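Local coordinates for copper-containing nitrite reductase (Hyphomicrobium denitrificans 1NES1, PDB 6TFO), which probably catalyses the one-electron reduction of nitrite to nitric oxide, using copper sites fed with electrons from a cytochrome c, at residues 79-84 with 116-121; 201-206 with 283-288; 299-304 with 359-364; 408-413 with 438-443. All coordinates share one frame; numbering follows the deposited sequence.

Contact 1 (79-84 with 116-121). With CU (copper (II) ion), chain L.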
loop_
_atom_site.group_PDB
_atom_site.type_symbol
_atom_site.label_atom_id
_atom_site.label_comp_id
_atom_site.label_asym_id
_atom_site.label_seq_id
_atom_site.Cartn_x
_atom_site.Cartn_y
_atom_site.Cartn_z
ATOM N N GLN C 79 -4.152 -19.375 -15.596
ATOM C CA GLN C 79 -4.819 -19.451 -16.920
ATOM C C GLN C 79 -6.294 -19.771 -16.678
ATOM O O GLN C 79 -6.598 -20.617 -15.806
ATOM C CB GLN C 79 -4.184 -20.485 -17.840
ATOM C CG GLN C 79 -2.749 -20.145 -18.195
ATOM C CD GLN C 79 -2.285 -20.937 -19.389
ATOM O OE1 GLN C 79 -2.697 -22.065 -19.625
ATOM N NE2 GLN C 79 -1.447 -20.312 -20.187
ATOM N N HIS C 80 -7.165 -19.069 -17.402
ATOM C CA HIS C 80 -8.642 -19.163 -17.279
ATOM C C HIS C 80 -9.321 -18.941 -18.638
ATOM O O HIS C 80 -8.823 -18.146 -19.483
ATOM C CB HIS C 80 -9.197 -18.158 -16.253
ATOM C CG HIS C 80 -8.603 -18.262 -14.890
ATOM N ND1 HIS C 80 -8.845 -19.324 -14.068
ATOM C CD2 HIS C 80 -7.780 -17.431 -14.216
ATOM C CE1 HIS C 80 -8.192 -19.158 -12.939
ATOM N NE2 HIS C 80 -7.521 -18.007 -13.012
ATOM N N ASP C 81 -10.445 -19.620 -18.810
ATOM C CA ASP C 81 -11.499 -19.242 -19.769
ATOM C C ASP C 81 -12.849 -19.379 -19.053
ATOM O O ASP C 81 -12.878 -19.683 -17.844
ATOM C CB ASP C 81 -11.365 -20.075 -21.043
ATOM C CG ASP C 81 -11.586 -21.557 -20.830
ATOM O OD1 ASP C 81 -12.139 -21.906 -19.799
ATOM O OD2 ASP C 81 -11.204 -22.334 -21.714
ATOM N N ALA C 82 -13.924 -19.090 -19.773
ATOM C CA ALA C 82 -15.309 -19.419 -19.404
ATOM C C ALA C 82 -15.919 -20.155 -20.593
ATOM O O ALA C 82 -15.699 -19.700 -21.731
ATOM C CB ALA C 82 -16.058 -18.155 -19.052
ATOM N N VAL C 83 -16.611 -21.254 -20.338
ATOM C CA VAL C 83 -17.212 -22.120 -21.381
ATOM C C VAL C 83 -18.668 -22.374 -20.999
ATOM O O VAL C 83 -18.941 -22.586 -19.800
ATOM C CB VAL C 83 -16.425 -23.431 -21.529
ATOM C CG1 VAL C 83 -17.036 -24.337 -22.593
ATOM C CG2 VAL C 83 -14.965 -23.169 -21.823
ATOM N N ILE C 84 -19.559 -22.351 -21.990
ATOM C CA ILE C 84 -20.993 -22.754 -21.873
ATOM C C ILE C 84 -21.254 -23.767 -22.989
ATOM O O ILE C 84 -21.195 -23.367 -24.181
ATOM C CB ILE C 84 -21.895 -21.510 -21.964
ATOM C CG1 ILE C 84 -21.281 -20.334 -21.198
ATOM C CG2 ILE C 84 -23.312 -21.837 -21.515
ATOM C CD1 ILE C 84 -22.265 -19.262 -20.804
ATOM N N TYR C 116 -18.136 -22.454 -16.887
ATOM C CA TYR C 116 -17.014 -23.068 -16.146
ATOM C C TYR C 116 -15.691 -22.803 -16.863
ATOM O O TYR C 116 -15.679 -22.464 -18.052
ATOM C CB TYR C 116 -17.277 -24.565 -15.996
ATOM C CG TYR C 116 -17.183 -25.323 -17.286
ATOM C CD1 TYR C 116 -15.970 -25.826 -17.718
ATOM C CD2 TYR C 116 -18.297 -25.509 -18.092
ATOM C CE1 TYR C 116 -15.861 -26.511 -18.917
ATOM C CE2 TYR C 116 -18.206 -26.202 -19.291
ATOM C CZ TYR C 116 -16.981 -26.694 -19.712
ATOM O OH TYR C 116 -16.873 -27.370 -20.891
ATOM N N CYS C 117 -14.590 -22.956 -16.136
ATOM C CA CYS C 117 -13.216 -22.860 -16.668
ATOM C C CYS C 117 -12.787 -24.261 -17.097
ATOM O O CYS C 117 -12.990 -25.201 -16.335
ATOM C CB CYS C 117 -12.260 -22.287 -15.629
ATOM S SG CYS C 117 -10.559 -22.195 -16.233
ATOM N N SER C 118 -12.230 -24.402 -18.289
ATOM C CA SER C 118 -11.842 -25.716 -18.865
ATOM C C SER C 118 -10.378 -26.021 -18.548
ATOM O O SER C 118 -9.953 -27.110 -18.906
ATOM C CB SER C 118 -12.063 -25.743 -20.354
ATOM O OG SER C 118 -11.151 -24.873 -21.004
ATOM N N LEU C 119 -9.623 -25.093 -17.956
ATOM C CA LEU C 119 -8.191 -25.350 -17.619
ATOM C C LEU C 119 -8.084 -26.521 -16.622
ATOM O O LEU C 119 -8.960 -26.750 -15.794
ATOM C CB LEU C 119 -7.540 -24.070 -17.086
ATOM C CG LEU C 119 -6.917 -23.128 -18.130
ATOM C CD1 LEU C 119 -5.894 -23.837 -19.021
ATOM C CD2 LEU C 119 -7.992 -22.475 -18.983
ATOM N N PRO C 120 -7.022 -27.345 -16.696
ATOM C CA PRO C 120 -6.925 -28.551 -15.873
ATOM C C PRO C 120 -7.206 -28.288 -14.390
ATOM O O PRO C 120 -6.519 -27.479 -13.779
ATOM C CB PRO C 120 -5.470 -29.025 -16.083
ATOM C CG PRO C 120 -5.098 -28.485 -17.459
ATOM C CD PRO C 120 -5.841 -27.163 -17.569
ATOM N N GLY C 121 -8.248 -28.933 -13.874
ATOM C CA GLY C 121 -8.590 -28.902 -12.444
ATOM C C GLY C 121 -9.385 -27.676 -12.011
ATOM O O GLY C 121 -9.890 -27.711 -10.882
HETATM CU CU CU L . -9.569 -21.151 -14.603
#

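Contact 2 (201-206 with 283-288)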
loop_
_atom_site.group_PDB
_atom_site.type_symbol
_atom_site.label_atom_id
_atom_site.label_comp_id
_atom_site.label_asym_id
_atom_site.label_seq_id
_atom_site.Cartn_x
_atom_site.Cartn_y
_atom_site.Cartn_z
ATOM N N ARG C 201 -36.624 27.601 -31.689
ATOM C CA ARG C 201 -36.755 27.736 -33.165
ATOM C C ARG C 201 -37.261 29.150 -33.454
ATOM O O ARG C 201 -38.388 29.491 -33.033
ATOM C CB ARG C 201 -37.705 26.667 -33.716
ATOM C CG ARG C 201 -37.521 26.399 -35.201
ATOM C CD ARG C 201 -38.168 25.092 -35.608
ATOM N NE ARG C 201 -37.812 24.695 -36.971
ATOM C CZ ARG C 201 -37.845 23.446 -37.439
ATOM N NH1 ARG C 201 -38.185 22.432 -36.661
ATOM N NH2 ARG C 201 -37.506 23.215 -38.690
ATOM N N VAL C 202 -36.413 29.958 -34.068
ATOM C CA VAL C 202 -36.747 31.332 -34.516
ATOM C C VAL C 202 -36.317 31.485 -35.985
ATOM O O VAL C 202 -35.740 30.527 -36.582
ATOM C CB VAL C 202 -36.085 32.370 -33.591
ATOM C CG1 VAL C 202 -36.584 32.214 -32.160
ATOM C CG2 VAL C 202 -34.557 32.324 -33.660
ATOM N N ARG C 203 -36.635 32.642 -36.566
ATOM C CA ARG C 203 -36.277 33.019 -37.951
ATOM C C ARG C 203 -35.163 34.063 -37.835
ATOM O O ARG C 203 -35.236 34.877 -36.898
ATOM C CB ARG C 203 -37.555 33.522 -38.623
ATOM C CG ARG C 203 -37.351 34.090 -40.016
ATOM C CD ARG C 203 -38.385 35.172 -40.289
ATOM N NE ARG C 203 -38.480 35.460 -41.714
ATOM C CZ ARG C 203 -37.639 36.246 -42.391
ATOM N NH1 ARG C 203 -36.652 36.886 -41.783
ATOM N NH2 ARG C 203 -37.809 36.416 -43.687
ATOM N N VAL C 204 -34.151 34.042 -38.706
ATOM C CA VAL C 204 -33.116 35.119 -38.730
ATOM C C VAL C 204 -33.850 36.463 -38.800
ATOM O O VAL C 204 -34.951 36.522 -39.424
ATOM C CB VAL C 204 -32.081 34.958 -39.859
ATOM C CG1 VAL C 204 -32.696 35.039 -41.260
ATOM C CG2 VAL C 204 -30.933 35.950 -39.692
ATOM N N GLY C 205 -33.289 37.489 -38.156
ATOM C CA GLY C 205 -33.911 38.823 -38.052
ATOM C C GLY C 205 -34.819 38.958 -36.842
ATOM O O GLY C 205 -35.002 40.103 -36.395
ATOM N N ASP C 206 -35.355 37.855 -36.308
ATOM C CA ASP C 206 -36.210 37.875 -35.092
ATOM C C ASP C 206 -35.481 38.586 -33.941
ATOM O O ASP C 206 -34.235 38.533 -33.883
ATOM C CB ASP C 206 -36.631 36.473 -34.659
ATOM C CG ASP C 206 -37.766 35.898 -35.478
ATOM O OD1 ASP C 206 -38.347 36.659 -36.240
ATOM O OD2 ASP C 206 -38.057 34.690 -35.338
ATOM N N GLU C 283 -33.623 29.809 -38.225
ATOM C CA GLU C 283 -33.970 29.433 -39.621
ATOM C C GLU C 283 -33.511 30.526 -40.584
ATOM O O GLU C 283 -33.665 31.718 -40.323
ATOM C CB GLU C 283 -35.470 29.212 -39.767
ATOM C CG GLU C 283 -35.946 27.854 -39.280
ATOM C CD GLU C 283 -37.381 27.575 -39.688
ATOM O OE1 GLU C 283 -37.816 28.182 -40.673
ATOM O OE2 GLU C 283 -38.058 26.756 -39.039
ATOM N N PRO C 284 -32.944 30.169 -41.752
ATOM C CA PRO C 284 -32.666 31.164 -42.791
ATOM C C PRO C 284 -34.010 31.644 -43.368
ATOM O O PRO C 284 -35.010 30.992 -43.104
ATOM C CB PRO C 284 -31.812 30.377 -43.803
ATOM C CG PRO C 284 -32.258 28.931 -43.642
ATOM C CD PRO C 284 -32.633 28.795 -42.181
ATOM N N GLU C 285 -34.030 32.741 -44.132
ATOM C CA GLU C 285 -35.285 33.367 -44.646
ATOM C C GLU C 285 -36.178 32.317 -45.318
ATOM O O GLU C 285 -37.393 32.274 -44.989
ATOM C CB GLU C 285 -34.965 34.513 -45.602
ATOM C CG GLU C 285 -34.423 35.740 -44.902
ATOM C CD GLU C 285 -34.770 37.046 -45.591
ATOM O OE1 GLU C 285 -34.830 38.067 -44.884
ATOM O OE2 GLU C 285 -35.006 37.025 -46.824
ATOM N N GLY C 286 -35.606 31.450 -46.161
ATOM C CA GLY C 286 -36.369 30.391 -46.860
ATOM C C GLY C 286 -37.029 29.366 -45.945
ATOM O O GLY C 286 -37.949 28.685 -46.400
ATOM N N GLY C 287 -36.585 29.225 -44.695
ATOM C CA GLY C 287 -36.774 27.997 -43.899
ATOM C C GLY C 287 -35.715 26.979 -44.286
ATOM O O GLY C 287 -34.913 27.285 -45.171
ATOM N N LEU C 288 -35.691 25.815 -43.652
ATOM C CA LEU C 288 -34.797 24.705 -44.056
ATOM C C LEU C 288 -35.523 23.905 -45.123
ATOM O O LEU C 288 -36.744 23.918 -45.156
ATOM C CB LEU C 288 -34.482 23.815 -42.848
ATOM C CG LEU C 288 -33.589 24.432 -41.776
ATOM C CD1 LEU C 288 -33.475 23.471 -40.612
ATOM C CD2 LEU C 288 -32.204 24.761 -42.313
#

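Contact 3 (299-304 with 359-364)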
loop_
_atom_site.group_PDB
_atom_site.type_symbol
_atom_site.label_atom_id
_atom_site.label_comp_id
_atom_site.label_asym_id
_atom_site.label_seq_id
_atom_site.Cartn_x
_atom_site.Cartn_y
_atom_site.Cartn_z
ATOM N N GLN C 299 -25.734 14.837 -27.324
ATOM C CA GLN C 299 -24.809 13.895 -26.648
ATOM C C GLN C 299 -24.098 14.658 -25.539
ATOM O O GLN C 299 -23.670 15.805 -25.762
ATOM C CB GLN C 299 -23.811 13.289 -27.642
ATOM C CG GLN C 299 -22.693 12.491 -27.006
ATOM C CD GLN C 299 -21.818 11.874 -28.062
ATOM O OE1 GLN C 299 -22.302 11.430 -29.107
ATOM N NE2 GLN C 299 -20.520 11.856 -27.789
ATOM N N GLY C 300 -23.948 14.014 -24.390
ATOM C CA GLY C 300 -23.123 14.558 -23.301
ATOM C C GLY C 300 -22.555 13.460 -22.439
ATOM O O GLY C 300 -22.894 12.267 -22.661
ATOM N N GLU C 301 -21.719 13.868 -21.491
ATOM C CA GLU C 301 -20.998 12.958 -20.572
ATOM C C GLU C 301 -21.399 13.275 -19.121
ATOM O O GLU C 301 -21.694 14.436 -18.795
ATOM C CB GLU C 301 -19.477 13.077 -20.759
ATOM C CG GLU C 301 -18.987 13.221 -22.199
ATOM C CD GLU C 301 -18.461 14.593 -22.581
ATOM O OE1 GLU C 301 -17.919 15.300 -21.692
ATOM O OE2 GLU C 301 -18.558 14.953 -23.771
ATOM N N ILE C 302 -21.386 12.257 -18.270
ATOM C CA ILE C 302 -21.560 12.395 -16.802
ATOM C C ILE C 302 -20.365 11.695 -16.133
ATOM O O ILE C 302 -19.955 10.605 -16.591
ATOM C CB ILE C 302 -22.958 11.882 -16.374
ATOM C CG1 ILE C 302 -24.049 12.854 -16.830
ATOM C CG2 ILE C 302 -23.022 11.626 -14.876
ATOM C CD1 ILE C 302 -25.453 12.420 -16.501
ATOM N N TYR C 303 -19.809 12.358 -15.123
ATOM C CA TYR C 303 -18.540 12.013 -14.434
ATOM C C TYR C 303 -18.881 11.597 -12.999
ATOM O O TYR C 303 -18.999 12.459 -12.117
ATOM C CB TYR C 303 -17.588 13.214 -14.476
ATOM C CG TYR C 303 -17.189 13.654 -15.855
ATOM C CD1 TYR C 303 -18.045 14.412 -16.641
ATOM C CD2 TYR C 303 -15.962 13.297 -16.388
ATOM C CE1 TYR C 303 -17.684 14.822 -17.921
ATOM C CE2 TYR C 303 -15.583 13.699 -17.663
ATOM C CZ TYR C 303 -16.445 14.460 -18.437
ATOM O OH TYR C 303 -16.090 14.848 -19.698
ATOM N N THR C 304 -19.082 10.303 -12.774
ATOM C CA THR C 304 -19.521 9.760 -11.468
ATOM C C THR C 304 -18.341 9.149 -10.716
ATOM O O THR C 304 -17.426 8.593 -11.376
ATOM C CB THR C 304 -20.645 8.736 -11.640
ATOM O OG1 THR C 304 -20.191 7.698 -12.513
ATOM C CG2 THR C 304 -21.909 9.363 -12.186
ATOM N N GLY C 359 -23.576 18.833 -26.226
ATOM C CA GLY C 359 -23.416 19.595 -24.973
ATOM C C GLY C 359 -22.032 19.358 -24.403
ATOM O O GLY C 359 -21.337 20.349 -24.046
ATOM N N GLY C 360 -21.615 18.093 -24.388
ATOM C CA GLY C 360 -20.276 17.675 -23.917
ATOM C C GLY C 360 -20.287 17.363 -22.425
ATOM O O GLY C 360 -21.047 16.496 -22.002
ATOM N N PRO C 361 -19.485 18.060 -21.582
ATOM C CA PRO C 361 -18.698 19.226 -21.989
ATOM C C PRO C 361 -17.380 19.026 -22.751
ATOM O O PRO C 361 -16.811 20.027 -23.124
ATOM C CB PRO C 361 -18.288 19.828 -20.637
ATOM C CG PRO C 361 -18.137 18.630 -19.750
ATOM C CD PRO C 361 -19.314 17.764 -20.153
ATOM N N ASN C 362 -16.905 17.792 -22.957
ATOM C CA ASN C 362 -15.474 17.603 -23.318
ATOM C C ASN C 362 -15.255 16.834 -24.624
ATOM O O ASN C 362 -14.263 17.178 -25.277
ATOM C CB ASN C 362 -14.728 16.962 -22.159
ATOM C CG ASN C 362 -14.570 17.948 -21.027
ATOM O OD1 ASN C 362 -14.190 19.083 -21.258
ATOM N ND2 ASN C 362 -14.850 17.522 -19.811
ATOM N N PHE C 363 -16.108 15.863 -24.985
ATOM C CA PHE C 363 -15.823 14.869 -26.047
ATOM C C PHE C 363 -16.532 15.202 -27.380
ATOM O O PHE C 363 -17.755 15.509 -27.393
ATOM C CB PHE C 363 -16.211 13.479 -25.550
ATOM C CG PHE C 363 -15.216 12.899 -24.588
ATOM C CD1 PHE C 363 -15.197 13.301 -23.266
ATOM C CD2 PHE C 363 -14.265 11.993 -25.020
ATOM C CE1 PHE C 363 -14.254 12.793 -22.395
ATOM C CE2 PHE C 363 -13.322 11.491 -24.142
ATOM C CZ PHE C 363 -13.326 11.883 -22.835
ATOM N N THR C 364 -15.781 15.060 -28.482
ATOM C CA THR C 364 -16.238 15.166 -29.896
ATOM C C THR C 364 -16.909 13.851 -30.304
ATOM O O THR C 364 -16.295 12.785 -30.151
ATOM C CB THR C 364 -15.050 15.517 -30.801
ATOM O OG1 THR C 364 -14.584 16.814 -30.413
ATOM C CG2 THR C 364 -15.395 15.557 -32.270
HETATM O O HOH W 1 -19.783 13.997 -25.950
#

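Contact 4 (408-413 with 438-443)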
loop_
_atom_site.group_PDB
_atom_site.type_symbol
_atom_site.label_atom_id
_atom_site.label_comp_id
_atom_site.label_asym_id
_atom_site.label_seq_id
_atom_site.Cartn_x
_atom_site.Cartn_y
_atom_site.Cartn_z
ATOM N N LEU C 408 -35.468 7.257 -45.708
ATOM C CA LEU C 408 -35.696 5.869 -45.276
ATOM C C LEU C 408 -36.193 5.107 -46.494
ATOM O O LEU C 408 -37.403 5.102 -46.744
ATOM C CB LEU C 408 -36.692 5.880 -44.118
ATOM C CG LEU C 408 -36.147 6.512 -42.842
ATOM C CD1 LEU C 408 -37.234 6.597 -41.782
ATOM C CD2 LEU C 408 -34.938 5.728 -42.347
ATOM N N ASP C 409 -35.261 4.536 -47.242
ATOM C CA ASP C 409 -35.561 3.750 -48.462
ATOM C C ASP C 409 -36.303 2.485 -48.019
ATOM O O ASP C 409 -37.165 2.022 -48.771
ATOM C CB ASP C 409 -34.298 3.412 -49.266
ATOM C CG ASP C 409 -33.261 4.525 -49.287
ATOM O OD1 ASP C 409 -32.460 4.617 -48.324
ATOM O OD2 ASP C 409 -33.281 5.305 -50.246
ATOM N N ARG C 410 -35.970 1.948 -46.843
ATOM C CA ARG C 410 -36.488 0.629 -46.398
ATOM C C ARG C 410 -36.488 0.545 -44.867
ATOM O O ARG C 410 -35.943 1.453 -44.207
ATOM C CB ARG C 410 -35.652 -0.492 -47.022
ATOM C CG ARG C 410 -34.155 -0.401 -46.739
ATOM C CD ARG C 410 -33.594 -1.799 -46.603
ATOM N NE ARG C 410 -34.251 -2.493 -45.502
ATOM C CZ ARG C 410 -34.339 -3.814 -45.368
ATOM N NH1 ARG C 410 -33.820 -4.633 -46.273
ATOM N NH2 ARG C 410 -34.959 -4.312 -44.307
ATOM N N GLY C 411 -37.087 -0.519 -44.341
ATOM C CA GLY C 411 -37.372 -0.685 -42.907
ATOM C C GLY C 411 -36.158 -1.187 -42.150
ATOM O O GLY C 411 -35.156 -1.590 -42.799
ATOM N N GLY C 412 -36.261 -1.146 -40.821
ATOM C CA GLY C 412 -35.250 -1.661 -39.882
ATOM C C GLY C 412 -35.246 -0.896 -38.564
ATOM O O GLY C 412 -35.944 0.137 -38.435
ATOM N N ARG C 413 -34.483 -1.397 -37.596
ATOM C CA ARG C 413 -34.027 -0.624 -36.416
ATOM C C ARG C 413 -32.692 0.028 -36.791
ATOM O O ARG C 413 -31.703 -0.704 -36.977
ATOM C CB ARG C 413 -33.913 -1.541 -35.199
ATOM C CG ARG C 413 -33.038 -0.978 -34.087
ATOM C CD ARG C 413 -33.121 -1.811 -32.833
ATOM N NE ARG C 413 -34.330 -1.435 -32.122
ATOM C CZ ARG C 413 -35.248 -2.279 -31.680
ATOM N NH1 ARG C 413 -36.309 -1.807 -31.042
ATOM N NH2 ARG C 413 -35.098 -3.583 -31.860
ATOM N N LYS C 438 -38.289 -7.597 -43.719
ATOM C CA LYS C 438 -36.864 -7.945 -43.435
ATOM C C LYS C 438 -36.068 -7.905 -44.748
ATOM O O LYS C 438 -34.998 -7.269 -44.773
ATOM C CB LYS C 438 -36.688 -9.322 -42.779
ATOM C CG LYS C 438 -35.238 -9.656 -42.425
ATOM C CD LYS C 438 -34.935 -11.126 -42.252
ATOM C CE LYS C 438 -35.489 -11.698 -40.964
ATOM N NZ LYS C 438 -34.681 -11.297 -39.787
ATOM N N ASN C 439 -36.597 -8.547 -45.796
ATOM C CA ASN C 439 -35.952 -8.706 -47.127
ATOM C C ASN C 439 -36.708 -7.884 -48.184
ATOM O O ASN C 439 -37.938 -8.086 -48.332
ATOM C CB ASN C 439 -35.884 -10.180 -47.525
ATOM C CG ASN C 439 -34.963 -10.998 -46.642
ATOM O OD1 ASN C 439 -33.981 -10.496 -46.097
ATOM N ND2 ASN C 439 -35.272 -12.276 -46.519
ATOM N N ASP C 440 -35.995 -6.971 -48.855
ATOM C CA ASP C 440 -36.427 -6.270 -50.098
ATOM C C ASP C 440 -35.230 -6.234 -51.064
ATOM O O ASP C 440 -34.214 -6.886 -50.778
ATOM C CB ASP C 440 -37.057 -4.896 -49.797
ATOM C CG ASP C 440 -36.166 -3.848 -49.134
ATOM O OD1 ASP C 440 -34.912 -3.994 -49.154
ATOM O OD2 ASP C 440 -36.749 -2.875 -48.595
ATOM N N ALA C 441 -35.356 -5.510 -52.178
ATOM C CA ALA C 441 -34.345 -5.430 -53.259
ATOM C C ALA C 441 -33.090 -4.671 -52.793
ATOM O O ALA C 441 -32.038 -4.886 -53.431
ATOM C CB ALA C 441 -34.954 -4.777 -54.477
ATOM N N ILE C 442 -33.191 -3.832 -51.745
ATOM C CA ILE C 442 -32.100 -2.932 -51.238
ATOM C C ILE C 442 -31.171 -3.725 -50.304
ATOM O O ILE C 442 -29.939 -3.477 -50.365
ATOM C CB ILE C 442 -32.680 -1.667 -50.560
ATOM C CG1 ILE C 442 -33.162 -0.668 -51.612
ATOM C CG2 ILE C 442 -31.693 -1.019 -49.594
ATOM C CD1 ILE C 442 -33.863 0.545 -51.032
ATOM N N MET C 443 -31.724 -4.626 -49.480
ATOM C CA MET C 443 -30.929 -5.566 -48.642
ATOM C C MET C 443 -31.779 -6.794 -48.291
ATOM O O MET C 443 -32.918 -6.601 -47.816
ATOM C CB MET C 443 -30.466 -4.885 -47.350
ATOM C CG MET C 443 -29.499 -5.727 -46.544
ATOM S SD MET C 443 -28.855 -4.781 -45.152
ATOM C CE MET C 443 -27.673 -3.721 -45.990
#

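Contact 1 (79-84 with 116-121)
His-80 and Cys-117 reach one copper ion from two sides, with bonds of 2.0 Å from ND1 of His-80 and 2.2 Å from SG of Cys-117. His-122 and Met-127 complete this type 1 site. The Cys-117 sulfur lies anti to its own backbone N (chi1 179°), which carries it across to segment 79-84. There it meets the edge of the His-80 ring and takes a weak bond from the backbone N of Asp-81. The backbone N of Leu-119 also points at SG, 3.5 Å away. Two N-H groups thus probably temper the charge on the thiolate. Asp-81 turns its carboxylate between its own N and carbonyl carbon (chi1 64°). This sets it against Ser-118 as a two-point clamp. OD1 accepts the backbone N of Ser-118 at 2.9 Å, and OD2 takes Ser-118 OG at 2.6 Å on its syn lone pair. Arg-90 adds a salt bridge to OD2. Val-83 lays CB over one face of the Tyr-116 ring, a CH-pi contact at 4.0 Å from the centroid. Leu-119 packs CG on the carbonyl O of Gln-79. Glu-76 holds NE2 of His-80. Val-83 and Tyr-116 form an antiparallel hydrogen-bonded pair, which joins strand 83-84 to the end of strand 111-116. Strand 89-90 flanks strand 83-84 on its other edge, and Tyr-45 of strand 42-48 packs on Ala-82 and Cys-117.

Contact 2 (201-206 with 283-288)
Arg-201 and Glu-283 meet in a salt bridge, with NE of Arg-201 2.9 Å from OE2 of Glu-283. The N-H uses the anti lone pair of OE2, on the side away from OE1. The two flat groups stand steeply to each other, their planes 77° apart. Arg-201 gets there as an extended chain, with CG opposite the backbone N (chi1 -159°). Beside this bridge the backbones pair. Glu-283 N donates to Val-202 O at 2.8 Å, and Val-204 N donates to Glu-283 O at 2.9 Å. Glu-283 is therefore gripped by both its backbone and its carboxylate. Val-204 brings CG1 to 3.9 Å from the backbone N of Glu-285, and the same methyl lies near Glu-283 O and CG of Glu-285. Arg-203 sends its guanidinium over towards Glu-285. Their salt bridge is long, 3.6 Å from NH2 of Arg-203 to OE1 of Glu-285, and CA of Glu-285 lies over one guanidinium face.

A second shell fixes these groups. NH1 of Arg-203 bonds back to Val-204 O, and the backbone N of Arg-203 donates to Asp-206 OD2 at 2.8 Å. Arg-162 makes a salt bridge with that same OD2. Further out, Glu-294 forms a salt bridge with NH1 of Arg-201, and Ile-159 N donates to Glu-283 OE2.

A type II turn from Arg-203 to Asp-206 ends the first segment, and a type I turn from Pro-284 to Gly-287 lies within the second. The contact is a parallel bridge between edge strand 200-203 and strand 277-283, in a sheet of a cupredoxin domain of the multicopper oxidase family.

Contact 3 (299-304 with 359-364)
Glu-301 N donates to Gly-360 O at 2.8 Å where strands 293-302 and 351-360 run parallel in a sheet of the C-terminal cupredoxin domain. Gly-360 N returns a weak bond to Gln-299 O. Gly-300 and Gly-360 sit opposite each other, their CA atoms 4.3 Å apart.

The other hydrogen bonds centre on the buried carboxylate of Glu-301. Its chain bends at chi2 (108°), which folds the carboxylate back over the loop at 360-363. OE1 takes Asn-362 N on its syn lone pair at 3.0 Å. Tyr-303 OH donates to the same OE1 on the anti side. OE2 accepts Phe-363 N from above the carboxylate plane at 2.9 Å. A water links OE2 to Gln-299 NE2 and Phe-363 O, while Gln-299 OE1 is hydrogen-bonded to Ser-365. A glutamine in place of Glu-301 would probably cost the loop one of its acceptors, leaving a backbone N-H or the tyrosine hydroxyl without its mate.

Ring contacts complete the join. The edge of the Tyr-303 ring meets CD of Pro-361, which follows a cis peptide bond. The Phe-363 ring turns its edge to OE1 of Glu-301 and to Tyr-303 OH, and Phe-329 packs edge-to-face on it.

A last pair of hydrogen bonds belongs to the Asn-362 amide. Ser-422 of a neighbouring subunit bonds ND2, linking this loop to that subunit. ND2 also donates to Tyr-303 OH, 2.9 Å away and within 8° of the amide plane.

Contact 4 (408-413 with 438-443)
Asp-409 touches Ile-442 with CB, 3.4 Å from CD1, where the loop before strand 412-418 meets an Asx turn at Asp-440 in the C-terminal tail. In that turn Asp-440 OD1 accepts the backbone N of Ile-442 and of Met-443.

Arg-410 carries most of the contact. Its CG sits between the backbone N and the carbonyl carbon (chi1 56°), and further bends at chi2 and chi3 fold the chain back on its own loop. CD lies 3.6 Å from CG2 of Ile-442. The guanidinium grips Lys-438 O end-on, 3.0 Å from NH2 and 3.3 Å from NH1. NH1 also forms a salt bridge with Asp-440 OD1 at 3.1 Å, and OD2 lies over the guanidinium face. A leucine in place of Arg-410 would probably leave the Asp-440 carboxylate without its counter-charge and Lys-438 O without two of its donors.

Tyr-238 of a neighbouring subunit also bonds Lys-438 O. Met-443 pairs in an antiparallel ladder with a strand of that neighbouring subunit. Within its own segment, Arg-410 also grips Gly-411 O side-on, with NE at 3.0 Å and NH2 at 3.1 Å; NE lies in the carbonyl plane.

In the fold
The four contacts follow one another along the chain, each closing before the next opens. They do not touch. Contact 1 lies in the N-terminal cupredoxin domain, about 39 Å between centres from contact 3 and 63 Å from contact 2. Contact 2 belongs to the second cupredoxin domain. Contact 3 lies in one sheet of the third; contact 4 joins the start of strand 412-418, in its other sheet, to the C-terminal segment. Strand 293-302 of contact 3 follows the loop of contact 2, whose centre is about 29 Å away. Contact 1 holds copper ligands, and contact 3 lies near copper ligand His-262. Contacts 3 and 4 also reach different neighbouring subunits, so together the set spans tethered domain, catalytic core and assembly.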